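Metallo-beta-lactamase 1 (Acinetobacter baumannii, PDB 5MMD) probably hydrolyses beta-lactam antibiotics to substituted beta-amino acids with the help of zinc. Local coordinates at residues 158-163 with 182-187; 195-200 with 207-212; 132-137 with 188-193. All blocks are in the same frame, centred on the assembly; numbering follows the deposited sequence.

Overall arrangement
The three contacts illustrate how a metallo-beta-lactamase packs helices onto the five-stranded sheet of its second half. Interactions 1 and 3 share helix 180-190: one uses its middle, the other its C-terminal end, with centres about 9 Å apart. Interaction 2 follows in the chain, joining strand 196-199 to helix 208-223, its centre about 8 Å from that of interaction 1 and about 11 Å from that of interaction 3. Both segments of interaction 1 fall between those of interaction 3 in sequence. Interactions 2 and 3 reach the same sheet, at its outermost strand 196-199 and at strand 131-134, next to the other outermost strand, while interaction 1 connects this packing with the zinc ligand Cys159.

Interaction 1: residues 158-163 with 182-187; sequences GCFIRS and QSARNT. With ZN (zinc ion), chain C.
The carbonyl oxygen of Ser183, in the residue that meets the rim of the Phe160 ring, takes two bonds from Thr187. The side-chain OG1 of Thr187 donates to Ser183 O over 3.0 Å, tilted 24° from the carbonyl plane, while the backbone N of Thr187 reaches the same oxygen from the opposite face of that plane. Held in this way, Thr187 OG1 lies 3.4 Å from Phe160 CE2. The leading atom of the ring, Phe160 CZ, comes edge-on to the helix backbone, 3.5 Å from Ser183 C, and also touches the CB of Ser183. With CG anti to the backbone N (chi1 176°), the Phe160 ring extends out from its turn to the helix. Ser183 OG bonds to Gly138 O, and Trp180 stacks on the Phe160 ring and its NE1 is hydrogen-bonded to Phe160 O. The turn itself is a type I beta turn, with Ile161 N bonded to Gly158 O at 2.9 Å. It carries Cys159, whose SG binds the zinc ion at 2.4 Å; a water, Asp82 and His201 complete that site. Chemically, the ring supplies packing while the helix satisfies its own side-chain hydroxyl: Thr187 spends its proton on Ser183 O, and the same oxygen, already engaged, lies against Phe160 CE2. The residue next to the zinc ligand Cys159 is thereby packed against helix 180-190.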
ATOM      1  N   GLY A 158      -0.247  -2.635  -3.252  1.00  9.94           N
ATOM      2  CA  GLY A 158       0.592  -1.462  -3.225  1.00  9.87           C
ATOM      3  C   GLY A 158       1.359  -1.304  -4.536  1.00 10.33           C
ATOM      4  O   GLY A 158       0.989  -1.856  -5.578  1.00 10.70           O
ATOM      5  N   CYS A 159       2.431  -0.539  -4.497  1.00  9.77           N
ATOM      6  CA  CYS A 159       3.065  -0.164  -5.756  1.00 11.67           C
ATOM      7  C   CYS A 159       3.870  -1.301  -6.317  1.00 12.60           C
ATOM      8  O   CYS A 159       4.388  -1.187  -7.412  1.00 14.83           O
ATOM      9  CB  CYS A 159       3.884   1.078  -5.558  1.00 12.33           C
ATOM     10  SG  CYS A 159       2.859   2.345  -4.840  1.00 16.23           S
ATOM     11  N   PHE A 160       3.932  -2.406  -5.575  1.00 12.31           N
ATOM     12  CA  PHE A 160       4.480  -3.662  -6.056  1.00 12.45           C
ATOM     13  C   PHE A 160       3.647  -4.237  -7.194  1.00 11.70           C
ATOM     14  O   PHE A 160       4.132  -5.089  -7.975  1.00 12.30           O
ATOM     15  CB  PHE A 160       4.533  -4.684  -4.899  1.00 13.30           C
ATOM     16  CG  PHE A 160       4.998  -6.057  -5.302  1.00 13.55           C
ATOM     17  CD1 PHE A 160       6.324  -6.284  -5.617  1.00 14.28           C
ATOM     18  CD2 PHE A 160       4.111  -7.137  -5.349  1.00 14.52           C
ATOM     19  CE1 PHE A 160       6.771  -7.540  -5.984  1.00 15.13           C
ATOM     20  CE2 PHE A 160       4.558  -8.403  -5.701  1.00 14.88           C
ATOM     21  CZ  PHE A 160       5.897  -8.595  -6.029  1.00 15.86           C
ATOM     22  N   ILE A 161       2.381  -3.824  -7.247  1.00 11.68           N
ATOM     23  CA  ILE A 161       1.442  -4.344  -8.243  1.00 11.52           C
ATOM     24  C   ILE A 161       0.999  -3.216  -9.125  1.00 11.54           C
ATOM     25  O   ILE A 161       0.607  -2.163  -8.638  1.00 11.15           O
ATOM     26  CB  ILE A 161       0.177  -5.042  -7.584  1.00 13.87           C
ATOM     27  CG1 ILE A 161       0.587  -6.283  -6.789  1.00 14.52           C
ATOM     28  CG2 ILE A 161      -0.876  -5.391  -8.659  1.00 13.94           C
ATOM     29  CD1 ILE A 161       1.405  -7.307  -7.594  1.00 15.19           C
ATOM     30  N   ARG A 162       1.086  -3.430 -10.436  1.00 12.25           N
ATOM     31  CA  ARG A 162       0.668  -2.445 -11.420  1.00 13.31           C
ATOM     32  C   ARG A 162      -0.763  -2.649 -11.893  1.00 13.41           C
ATOM     33  O   ARG A 162      -1.246  -3.776 -11.989  1.00 13.04           O
ATOM     34  CB  ARG A 162       1.600  -2.499 -12.625  1.00 14.98           C
ATOM     35  CG  ARG A 162       3.060  -2.219 -12.238  1.00 14.69           C
ATOM     36  CD  ARG A 162       3.260  -0.770 -11.780  1.00 14.67           C
ATOM     37  NE  ARG A 162       3.122   0.149 -12.919  1.00 16.58           N
ATOM     38  CZ  ARG A 162       2.993   1.470 -12.837  1.00 16.20           C
ATOM     39  NH1 ARG A 162       2.979   2.103 -11.653  1.00 15.11           N
ATOM     40  NH2 ARG A 162       2.910   2.160 -13.961  1.00 18.15           N
ATOM     41  N   SER A 163      -1.414  -1.534 -12.214  1.00 13.81           N
ATOM     42  CA  SER A 163      -2.763  -1.564 -12.750  1.00 14.49           C
ATOM     43  C   SER A 163      -2.776  -2.161 -14.150  1.00 14.98           C
ATOM     44  O   SER A 163      -1.776  -2.086 -14.906  1.00 14.42           O
ATOM     45  CB  SER A 163      -3.359  -0.156 -12.771  1.00 14.61           C
ATOM     46  OG  SER A 163      -2.736   0.588 -13.782  1.00 15.95           O
ATOM     47  N   GLN A 182      10.396 -12.998  -9.701  1.00 22.50           N
ATOM     48  CA  GLN A 182      10.194 -14.068  -8.724  1.00 22.87           C
ATOM     49  C   GLN A 182       9.283 -13.570  -7.606  1.00 21.36           C
ATOM     50  O   GLN A 182       8.465 -14.322  -7.091  1.00 21.75           O
ATOM     51  CB  GLN A 182      11.500 -14.602  -8.140  1.00 24.60           C
ATOM     52  CG  GLN A 182      11.278 -15.866  -7.253  1.00 25.89           C
ATOM     53  OE1 GLN A 182      10.841 -17.464  -9.027  0.71 26.17           O
ATOM     54  NE2 GLN A 182       9.299 -17.340  -7.393  1.00 25.37           N
ATOM     55  N   SER A 183       9.384 -12.302  -7.231  1.00 19.37           N
ATOM     56  CA  SER A 183       8.502 -11.828  -6.178  1.00 18.99           C
ATOM     57  C   SER A 183       7.050 -11.850  -6.603  1.00 18.06           C
ATOM     58  O   SER A 183       6.171 -12.110  -5.793  1.00 17.35           O
ATOM     59  CB  SER A 183       8.881 -10.419  -5.752  1.00 17.69           C
ATOM     60  OG  SER A 183      10.245 -10.429  -5.385  1.00 19.87           O
ATOM     61  N   ALA A 184       6.811 -11.517  -7.863  1.00 17.36           N
ATOM     62  CA  ALA A 184       5.469 -11.529  -8.445  1.00 17.71           C
ATOM     63  C   ALA A 184       4.931 -12.960  -8.484  1.00 18.90           C
ATOM     64  O   ALA A 184       3.752 -13.225  -8.169  1.00 18.53           O
ATOM     65  CB  ALA A 184       5.515 -10.932  -9.834  1.00 17.33           C
ATOM     66  N   ARG A 185       5.807 -13.879  -8.884  1.00 20.35           N
ATOM     67  CA  ARG A 185       5.497 -15.290  -8.881  1.00 22.23           C
ATOM     68  C   ARG A 185       5.159 -15.756  -7.479  1.00 21.64           C
ATOM     69  O   ARG A 185       4.231 -16.537  -7.314  1.00 22.37           O
ATOM     70  CB  ARG A 185       6.662 -16.112  -9.419  1.00 25.17           C
ATOM     71  CG  ARG A 185       6.942 -15.941 -10.900  0.52 25.76           C
ATOM     72  CD  ARG A 185       8.328 -16.472 -11.240  1.00 28.09           C
ATOM     73  NE  ARG A 185       8.766 -16.086 -12.580  1.00 28.83           N
ATOM     74  CZ  ARG A 185      10.038 -16.092 -12.970  1.00 29.76           C
ATOM     75  NH1 ARG A 185      10.996 -16.451 -12.118  0.50 29.92           N
ATOM     76  NH2 ARG A 185      10.357 -15.728 -14.210  1.00 30.30           N
ATOM     77  N   ASN A 186       5.896 -15.285  -6.471  1.00 19.96           N
ATOM     78  CA  ASN A 186       5.602 -15.677  -5.081  1.00 19.84           C
ATOM     79  C   ASN A 186       4.166 -15.302  -4.721  1.00 19.46           C
ATOM     80  O   ASN A 186       3.441 -16.079  -4.118  1.00 20.34           O
ATOM     81  CB  ASN A 186       6.573 -15.010  -4.087  1.00 18.53           C
ATOM     82  CG  ASN A 186       7.970 -15.588  -4.159  1.00 20.48           C
ATOM     83  OD1 ASN A 186       8.153 -16.768  -4.496  1.00 21.96           O
ATOM     84  ND2 ASN A 186       8.974 -14.766  -3.819  1.00 20.09           N
ATOM     85  N   THR A 187       3.769 -14.103  -5.118  1.00 18.92           N
ATOM     86  CA  THR A 187       2.473 -13.540  -4.768  1.00 19.38           C
ATOM     87  C   THR A 187       1.322 -14.272  -5.492  1.00 20.59           C
ATOM     88  O   THR A 187       0.263 -14.550  -4.897  1.00 21.39           O
ATOM     89  CB  THR A 187       2.452 -12.041  -5.102  1.00 18.68           C
ATOM     90  OG1 THR A 187       3.551 -11.385  -4.431  1.00 18.68           O
ATOM     91  CG2 THR A 187       1.138 -11.405  -4.691  1.00 18.81           C
TER
HETATM   92 ZN    ZN C 401       3.672   4.525  -5.231  0.95 15.81          ZN
HETATM   93  O   HOH W   1       5.683   4.918  -4.959  1.00 15.13           O

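Interaction 2: residues 195-200 with 207-212; sequences KIVVPG and FELLKH. With ZN (zinc ion), chain D.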
ATOM      1  N   LYS A 195      -9.795 -12.095  -5.035  1.00 19.03           N
ATOM      2  CA  LYS A 195     -11.002 -11.696  -5.786  1.00 20.00           C
ATOM      3  C   LYS A 195     -10.900 -10.282  -6.291  1.00 18.74           C
ATOM      4  O   LYS A 195     -11.342  -9.930  -7.426  1.00 19.39           O
ATOM      5  CB  LYS A 195     -12.224 -11.832  -4.889  1.00 21.08           C
ATOM      6  CG  LYS A 195     -12.691 -13.259  -4.719  1.00 23.31           C
ATOM      7  CE  LYS A 195     -14.689 -14.618  -3.886  0.83 27.18           C
ATOM      8  NZ  LYS A 195     -14.491 -14.935  -2.443  0.16 26.87           N
ATOM      9  N   ILE A 196     -10.325  -9.461  -5.426  1.00 17.17           N
ATOM     10  CA  ILE A 196      -9.993  -8.082  -5.732  1.00 15.93           C
ATOM     11  C   ILE A 196      -8.510  -7.821  -5.454  1.00 15.10           C
ATOM     12  O   ILE A 196      -7.957  -8.190  -4.397  1.00 14.49           O
ATOM     13  CB  ILE A 196     -10.816  -7.098  -4.900  1.00 15.90           C
ATOM     14  CG1 ILE A 196     -12.311  -7.317  -5.126  1.00 18.43           C
ATOM     15  CG2 ILE A 196     -10.343  -5.671  -5.162  1.00 15.78           C
ATOM     16  CD1 ILE A 196     -13.184  -6.292  -4.422  1.00 18.74           C
ATOM     17  N   VAL A 197      -7.866  -7.195  -6.417  1.00 14.21           N
ATOM     18  CA  VAL A 197      -6.498  -6.733  -6.250  1.00 13.35           C
ATOM     19  C   VAL A 197      -6.442  -5.218  -6.451  1.00 12.54           C
ATOM     20  O   VAL A 197      -6.994  -4.674  -7.421  1.00 12.40           O
ATOM     21  CB  VAL A 197      -5.573  -7.445  -7.210  1.00 14.36           C
ATOM     22  CG1 VAL A 197      -4.167  -6.929  -7.024  1.00 12.59           C
ATOM     23  CG2 VAL A 197      -5.624  -8.956  -6.983  1.00 15.59           C
ATOM     24  N   VAL A 198      -5.809  -4.547  -5.501  1.00 10.99           N
ATOM     25  CA  VAL A 198      -5.727  -3.102  -5.435  1.00 11.43           C
ATOM     26  C   VAL A 198      -4.272  -2.682  -5.683  1.00 10.81           C
ATOM     27  O   VAL A 198      -3.393  -2.973  -4.861  1.00 11.11           O
ATOM     28  CB  VAL A 198      -6.205  -2.580  -4.066  1.00 11.17           C
ATOM     29  CG1 VAL A 198      -6.089  -1.049  -3.955  1.00 10.13           C
ATOM     30  CG2 VAL A 198      -7.604  -3.041  -3.777  1.00 11.57           C
ATOM     31  N   PRO A 199      -4.010  -2.006  -6.819  1.00 10.60           N
ATOM     32  CA  PRO A 199      -2.655  -1.559  -7.105  1.00 10.69           C
ATOM     33  C   PRO A 199      -2.353  -0.295  -6.312  1.00 10.30           C
ATOM     34  O   PRO A 199      -3.304   0.313  -5.834  1.00 10.95           O
ATOM     35  CB  PRO A 199      -2.701  -1.292  -8.612  1.00 11.32           C
ATOM     36  CG  PRO A 199      -4.088  -0.751  -8.818  1.00 12.01           C
ATOM     37  CD  PRO A 199      -4.958  -1.577  -7.866  1.00 12.30           C
ATOM     38  N   GLY A 200      -1.084   0.086  -6.170  1.00 10.29           N
ATOM     39  CA  GLY A 200      -0.733   1.299  -5.452  1.00 10.25           C
ATOM     40  C   GLY A 200      -1.180   2.560  -6.162  1.00 11.17           C
ATOM     41  O   GLY A 200      -1.459   3.582  -5.523  1.00 10.81           O
ATOM     42  N   PHE A 207      -7.653 -10.853 -10.044  1.00 23.70           N
ATOM     43  CA  PHE A 207      -6.410 -11.599  -9.973  1.00 23.67           C
ATOM     44  C   PHE A 207      -5.515 -11.295 -11.164  1.00 22.58           C
ATOM     45  O   PHE A 207      -4.289 -11.448 -11.056  1.00 20.82           O
ATOM     46  CB  PHE A 207      -6.719 -13.105  -9.895  1.00 27.17           C
ATOM     47  CG  PHE A 207      -5.499 -13.986  -9.898  1.00 27.85           C
ATOM     48  CD1 PHE A 207      -4.894 -14.357  -8.700  1.00 28.51           C
ATOM     49  CD2 PHE A 207      -4.987 -14.490 -11.085  1.00 28.63           C
ATOM     50  CE1 PHE A 207      -3.794 -15.174  -8.687  1.00 29.10           C
ATOM     51  CE2 PHE A 207      -3.871 -15.315 -11.076  1.00 29.44           C
ATOM     52  CZ  PHE A 207      -3.279 -15.658  -9.874  1.00 29.64           C
ATOM     53  N   GLU A 208      -6.098 -10.834 -12.283  1.00 22.45           N
ATOM     54  CA  GLU A 208      -5.274 -10.538 -13.470  1.00 21.92           C
ATOM     55  C   GLU A 208      -4.160  -9.509 -13.187  1.00 20.31           C
ATOM     56  O   GLU A 208      -3.130  -9.512 -13.849  1.00 19.73           O
ATOM     57  CB  GLU A 208      -6.128 -10.042 -14.654  1.00 23.20           C
ATOM     58  CG  GLU A 208      -5.347  -9.937 -15.991  1.00 25.47           C
ATOM     59  CD  GLU A 208      -6.236  -9.569 -17.204  1.00 28.58           C
ATOM     60  OE1 GLU A 208      -7.412  -9.188 -16.986  1.00 29.90           O
ATOM     61  OE2 GLU A 208      -5.785  -9.675 -18.387  1.00 30.28           O
ATOM     62  N   LEU A 209      -4.346  -8.636 -12.205  1.00 19.30           N
ATOM     63  CA  LEU A 209      -3.325  -7.654 -11.914  1.00 18.10           C
ATOM     64  C   LEU A 209      -2.020  -8.317 -11.496  1.00 17.42           C
ATOM     65  O   LEU A 209      -0.936  -7.799 -11.816  1.00 16.67           O
ATOM     66  CB  LEU A 209      -3.779  -6.687 -10.833  1.00 17.09           C
ATOM     67  CG  LEU A 209      -4.525  -5.455 -11.354  1.00 16.80           C
ATOM     68  CD1 LEU A 209      -5.813  -5.782 -12.027  1.00 20.00           C
ATOM     69  CD2 LEU A 209      -4.760  -4.503 -10.174  1.00 16.33           C
ATOM     70  N   LEU A 210      -2.116  -9.454 -10.812  1.00 17.40           N
ATOM     71  CA  LEU A 210      -0.935 -10.194 -10.404  1.00 18.25           C
ATOM     72  C   LEU A 210      -0.184 -10.776 -11.612  1.00 18.18           C
ATOM     73  O   LEU A 210       1.062 -10.659 -11.683  1.00 17.93           O
ATOM     74  CB  LEU A 210      -1.312 -11.301  -9.419  1.00 19.44           C
ATOM     75  CG  LEU A 210      -2.031 -10.855  -8.135  1.00 18.77           C
ATOM     76  CD1 LEU A 210      -2.150 -12.014  -7.165  1.00 20.88           C
ATOM     77  CD2 LEU A 210      -1.315  -9.661  -7.485  1.00 17.40           C
ATOM     78  N   LYS A 211      -0.933 -11.369 -12.545  1.00 18.71           N
ATOM     79  CA  LYS A 211      -0.362 -11.945 -13.764  1.00 19.74           C
ATOM     80  C   LYS A 211       0.249 -10.843 -14.639  1.00 17.50           C
ATOM     81  O   LYS A 211       1.361 -10.978 -15.142  1.00 17.54           O
ATOM     82  CB  LYS A 211      -1.402 -12.726 -14.568  1.00 21.65           C
ATOM     83  CG  LYS A 211      -1.987 -13.950 -13.861  0.74 23.01           C
ATOM     84  CD  LYS A 211      -2.854 -14.855 -14.762  0.68 25.97           C
ATOM     85  NZ  LYS A 211      -2.137 -14.488 -17.227  0.50 27.58           N
ATOM     86  N   HIS A 212      -0.501  -9.760 -14.799  1.00 17.27           N
ATOM     87  CA  HIS A 212      -0.071  -8.593 -15.559  1.00 17.76           C
ATOM     88  C   HIS A 212       1.273  -8.055 -15.014  1.00 16.40           C
ATOM     89  O   HIS A 212       2.203  -7.780 -15.761  1.00 16.73           O
ATOM     90  CB  HIS A 212      -1.186  -7.531 -15.508  1.00 17.57           C
ATOM     91  CG  HIS A 212      -0.843  -6.236 -16.191  1.00 17.06           C
ATOM     92  ND1 HIS A 212      -0.603  -6.130 -17.543  1.00 19.21           N
ATOM     93  CD2 HIS A 212      -0.687  -4.989 -15.691  1.00 15.36           C
ATOM     94  CE1 HIS A 212      -0.334  -4.877 -17.846  1.00 18.22           C
ATOM     95  NE2 HIS A 212      -0.364  -4.166 -16.732  1.00 16.14           N
TER
HETATM   96 ZN    ZN D 402      -1.070  -7.444 -19.052  1.00 36.20          ZN
HETATM   97  O   HOH W   2      -1.036  -9.974 -18.852  1.00 34.74           O
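Leu209 reaches from helix 208-223 to the strand, and its CB already touches Val197, lying 3.8 Å from Val197 CG1. The two side chains lie alongside and point in opposite senses, and beyond CG, which lies near the carbonyl of Arg162, the branch CD2 carries the contact to its tip. This methyl sits 3.5 Å from Val197 O and 3.7 Å from Pro199 CD, and also meets CG and CB of that proline. Val197 receives the helix with both of its branches. Its CG1, anti to the backbone N (chi1 179°), runs between Leu209 CB and Leu210 CD2, the latter at 4.0 Å, while CG2 lies 4.1 Å from Phe207 CA. The axes of strand 196-199 and helix 208-212 make an angle of 50° at a closest approach of 8.7 Å. Further along the helix, His212 binds a zinc ion through ND1, and its NE2 is hydrogen-bonded to Ser166 O. The strand is an edge of the five-stranded sheet, running parallel to strand 154-158. The join is largely one of methyl and methylene groups, with a backbone carbonyl also touched by a methyl, so it rests on close apolar fit, with directed polar bonds left to the surroundings.

Interaction 3: residues 132-137 with 188-193; sequences EVYYPG and ISKYPE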
ATOM      1  N   GLU A 132      -3.343  -9.783   6.972  1.00 15.77           N
ATOM      2  CA  GLU A 132      -2.127 -10.560   6.926  1.00 16.06           C
ATOM      3  C   GLU A 132      -1.197  -9.803   5.995  1.00 14.81           C
ATOM      4  O   GLU A 132      -1.581  -9.399   4.865  1.00 15.33           O
ATOM      5  CB  GLU A 132      -2.364 -11.979   6.451  1.00 17.52           C
ATOM      6  CG  GLU A 132      -3.419 -12.719   7.283  1.00 18.61           C
ATOM      7  CD  GLU A 132      -3.628 -14.169   6.847  1.00 20.44           C
ATOM      8  OE1 GLU A 132      -3.250 -14.547   5.713  1.00 19.84           O
ATOM      9  OE2 GLU A 132      -4.117 -14.951   7.676  1.00 21.65           O
ATOM     10  N   VAL A 133       0.009  -9.584   6.498  1.00 15.07           N
ATOM     11  CA  VAL A 133       1.053  -8.846   5.778  1.00 13.90           C
ATOM     12  C   VAL A 133       2.089  -9.828   5.276  1.00 14.47           C
ATOM     13  O   VAL A 133       2.439 -10.778   5.964  1.00 17.29           O
ATOM     14  CB  VAL A 133       1.690  -7.790   6.663  1.00 14.56           C
ATOM     15  CG1 VAL A 133       2.707  -6.913   5.867  1.00 13.59           C
ATOM     16  CG2 VAL A 133       0.635  -6.934   7.283  1.00 14.19           C
ATOM     17  N   TYR A 134       2.558  -9.606   4.055  1.00 13.96           N
ATOM     18  CA  TYR A 134       3.529 -10.480   3.421  1.00 15.29           C
ATOM     19  C   TYR A 134       4.575  -9.712   2.619  1.00 13.97           C
ATOM     20  O   TYR A 134       4.246  -8.837   1.807  1.00 13.52           O
ATOM     21  CB  TYR A 134       2.833 -11.450   2.488  1.00 15.54           C
ATOM     22  CG  TYR A 134       3.724 -12.321   1.612  1.00 15.31           C
ATOM     23  CD1 TYR A 134       4.647 -13.170   2.155  1.00 17.79           C
ATOM     24  CD2 TYR A 134       3.579 -12.318   0.219  1.00 14.86           C
ATOM     25  CE1 TYR A 134       5.447 -13.983   1.366  1.00 18.63           C
ATOM     26  CE2 TYR A 134       4.365 -13.135  -0.586  1.00 16.19           C
ATOM     27  CZ  TYR A 134       5.295 -13.978   0.009  1.00 17.52           C
ATOM     28  OH  TYR A 134       6.118 -14.809  -0.743  1.00 19.35           O
ATOM     29  N   TYR A 135       5.827 -10.090   2.815  1.00 14.48           N
ATOM     30  CA  TYR A 135       6.903  -9.609   1.958  1.00 14.65           C
ATOM     31  C   TYR A 135       7.234 -10.598   0.840  1.00 14.75           C
ATOM     32  O   TYR A 135       7.785 -11.676   1.102  1.00 16.17           O
ATOM     33  CB  TYR A 135       8.134  -9.347   2.812  1.00 15.11           C
ATOM     34  CG  TYR A 135       9.347  -8.902   2.046  1.00 15.31           C
ATOM     35  CD1 TYR A 135       9.380  -7.666   1.414  1.00 15.16           C
ATOM     36  CD2 TYR A 135      10.482  -9.702   1.989  1.00 16.64           C
ATOM     37  CE1 TYR A 135      10.524  -7.237   0.725  1.00 14.59           C
ATOM     38  CE2 TYR A 135      11.624  -9.277   1.296  1.00 17.99           C
ATOM     39  CZ  TYR A 135      11.613  -8.053   0.658  1.00 16.18           C
ATOM     40  OH  TYR A 135      12.743  -7.631  -0.001  1.00 17.41           O
ATOM     41  N   PRO A 136       6.915 -10.240  -0.401  1.00 14.72           N
ATOM     42  CA  PRO A 136       7.149 -11.146  -1.523  1.00 15.48           C
ATOM     43  C   PRO A 136       8.582 -11.103  -2.035  1.00 16.19           C
ATOM     44  O   PRO A 136       8.979 -11.981  -2.787  1.00 17.86           O
ATOM     45  CB  PRO A 136       6.166 -10.640  -2.589  1.00 15.17           C
ATOM     46  CG  PRO A 136       6.071  -9.150  -2.338  1.00 14.47           C
ATOM     47  CD  PRO A 136       6.212  -9.006  -0.822  1.00 13.55           C
ATOM     48  N   GLY A 137       9.363 -10.134  -1.581  1.00 15.61           N
ATOM     49  CA  GLY A 137      10.699  -9.940  -2.108  1.00 16.44           C
ATOM     50  C   GLY A 137      10.685  -8.621  -2.854  1.00 15.31           C
ATOM     51  O   GLY A 137       9.641  -7.967  -2.946  1.00 13.20           O
ATOM     52  N   ILE A 188       1.551 -14.618  -6.752  1.00 20.75           N
ATOM     53  CA  ILE A 188       0.607 -15.444  -7.499  1.00 22.24           C
ATOM     54  C   ILE A 188       0.397 -16.821  -6.837  1.00 24.16           C
ATOM     55  O   ILE A 188      -0.737 -17.318  -6.784  1.00 25.41           O
ATOM     56  CB  ILE A 188       1.088 -15.642  -8.950  1.00 22.83           C
ATOM     57  CG1 ILE A 188       0.959 -14.325  -9.729  1.00 21.49           C
ATOM     58  CG2 ILE A 188       0.331 -16.782  -9.595  1.00 24.96           C
ATOM     59  CD1 ILE A 188       1.810 -14.269 -10.976  1.00 22.88           C
ATOM     60  N   SER A 189       1.475 -17.434  -6.341  1.00 24.98           N
ATOM     61  CA  SER A 189       1.373 -18.736  -5.677  1.00 26.96           C
ATOM     62  C   SER A 189       0.660 -18.664  -4.341  1.00 26.17           C
ATOM     63  O   SER A 189      -0.041 -19.606  -3.949  1.00 27.14           O
ATOM     64  CB  SER A 189       2.751 -19.343  -5.447  1.00 29.67           C
ATOM     65  OG  SER A 189       3.229 -19.918  -6.647  1.00 32.28           O
ATOM     66  N   LYS A 190       0.843 -17.548  -3.642  1.00 23.66           N
ATOM     67  CA  LYS A 190       0.312 -17.412  -2.297  1.00 21.92           C
ATOM     68  C   LYS A 190      -1.170 -17.055  -2.310  1.00 21.37           C
ATOM     69  O   LYS A 190      -1.909 -17.514  -1.443  1.00 21.23           O
ATOM     70  CB  LYS A 190       1.105 -16.363  -1.514  1.00 19.55           C
ATOM     71  CG  LYS A 190       0.982 -16.531   0.003  1.00 19.69           C
ATOM     72  CD  LYS A 190       1.928 -15.608   0.707  1.00 18.74           C
ATOM     73  CE  LYS A 190       1.739 -15.638   2.235  1.00 19.13           C
ATOM     74  NZ  LYS A 190       2.210 -16.877   2.865  1.00 21.93           N
ATOM     75  N   TYR A 191      -1.609 -16.282  -3.311  1.00 20.58           N
ATOM     76  CA  TYR A 191      -2.975 -15.757  -3.319  1.00 20.59           C
ATOM     77  C   TYR A 191      -3.747 -16.177  -4.583  1.00 22.05           C
ATOM     78  O   TYR A 191      -4.324 -15.367  -5.283  1.00 21.59           O
ATOM     79  CB  TYR A 191      -2.943 -14.245  -3.150  1.00 19.62           C
ATOM     80  CG  TYR A 191      -2.199 -13.830  -1.878  1.00 17.93           C
ATOM     81  CD1 TYR A 191      -2.756 -14.035  -0.633  1.00 18.58           C
ATOM     82  CD2 TYR A 191      -0.943 -13.236  -1.941  1.00 17.52           C
ATOM     83  CE1 TYR A 191      -2.089 -13.674   0.528  1.00 19.04           C
ATOM     84  CE2 TYR A 191      -0.274 -12.840  -0.797  1.00 17.55           C
ATOM     85  CZ  TYR A 191      -0.839 -13.075   0.440  1.00 18.90           C
ATOM     86  OH  TYR A 191      -0.174 -12.710   1.588  1.00 19.45           O
ATOM     87  N   PRO A 192      -3.794 -17.479  -4.849  1.00 24.78           N
ATOM     88  CA  PRO A 192      -4.471 -17.891  -6.080  1.00 26.66           C
ATOM     89  C   PRO A 192      -5.975 -17.538  -6.137  1.00 27.80           C
ATOM     90  O   PRO A 192      -6.522 -17.454  -7.256  1.00 28.66           O
ATOM     91  CB  PRO A 192      -4.273 -19.411  -6.079  1.00 29.45           C
ATOM     92  CG  PRO A 192      -4.156 -19.765  -4.602  1.00 29.56           C
ATOM     93  CD  PRO A 192      -3.351 -18.621  -4.041  1.00 26.29           C
ATOM     94  N   GLU A 193      -6.622 -17.356  -4.984  1.00 26.14           N
ATOM     95  CA  GLU A 193      -8.072 -17.105  -4.947  1.00 26.61           C
ATOM     96  C   GLU A 193      -8.401 -15.621  -4.686  1.00 24.25           C
ATOM     97  O   GLU A 193      -9.548 -15.289  -4.366  1.00 25.11           O
ATOM     98  CB  GLU A 193      -8.745 -17.978  -3.870  1.00 28.30           C
ATOM     99  CG  GLU A 193      -9.292 -19.356  -4.352  1.00 33.02           C
ATOM    100  CD  GLU A 193     -10.844 -19.402  -4.517  1.00 37.64           C
ATOM    101  OE1 GLU A 193     -11.576 -19.586  -3.509  1.00 38.67           O
ATOM    102  OE2 GLU A 193     -11.338 -19.278  -5.664  1.00 38.81           O
TER
HETATM  103  O   HOH W   3      -0.945 -13.927   3.780  1.00 25.45           O
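Lys190 lays its aliphatic chain across one face of the Tyr134 ring. CD stands almost over the middle, 3.6 Å from the centroid of Tyr134 and 6° off the ring normal, a CH-pi contact. A bend at the last torsion (chi4 72°) keeps the ammonium group over the same face, where NZ makes a cation-pi interaction with the Tyr134 centroid at 4.8 Å. The other face of the ring is backed by the N of Pro136. Alongside, Tyr191 brings its hydroxyl OH to 3.4 Å from Tyr134 CB, and Tyr134 CD2 meets the edge of the Tyr191 ring.

In the next shell, a salt bridge to Glu123 holds the charge of Lys190, which probably helps to fix the chain over the tyrosine. A water 2.6 Å from Tyr191 OH donates to Glu132 OE1 and so ties the end of Tyr191 back to the strand. The Tyr191 ring also meets that of Trp148, their planes at about 40°. Tyr191 is where the chain leaves helical geometry, so the contact fastens the C-terminal end of helix 180-190 to strand 131-134, which lies between strands 123-126 and 146-149 in the five-stranded sheet.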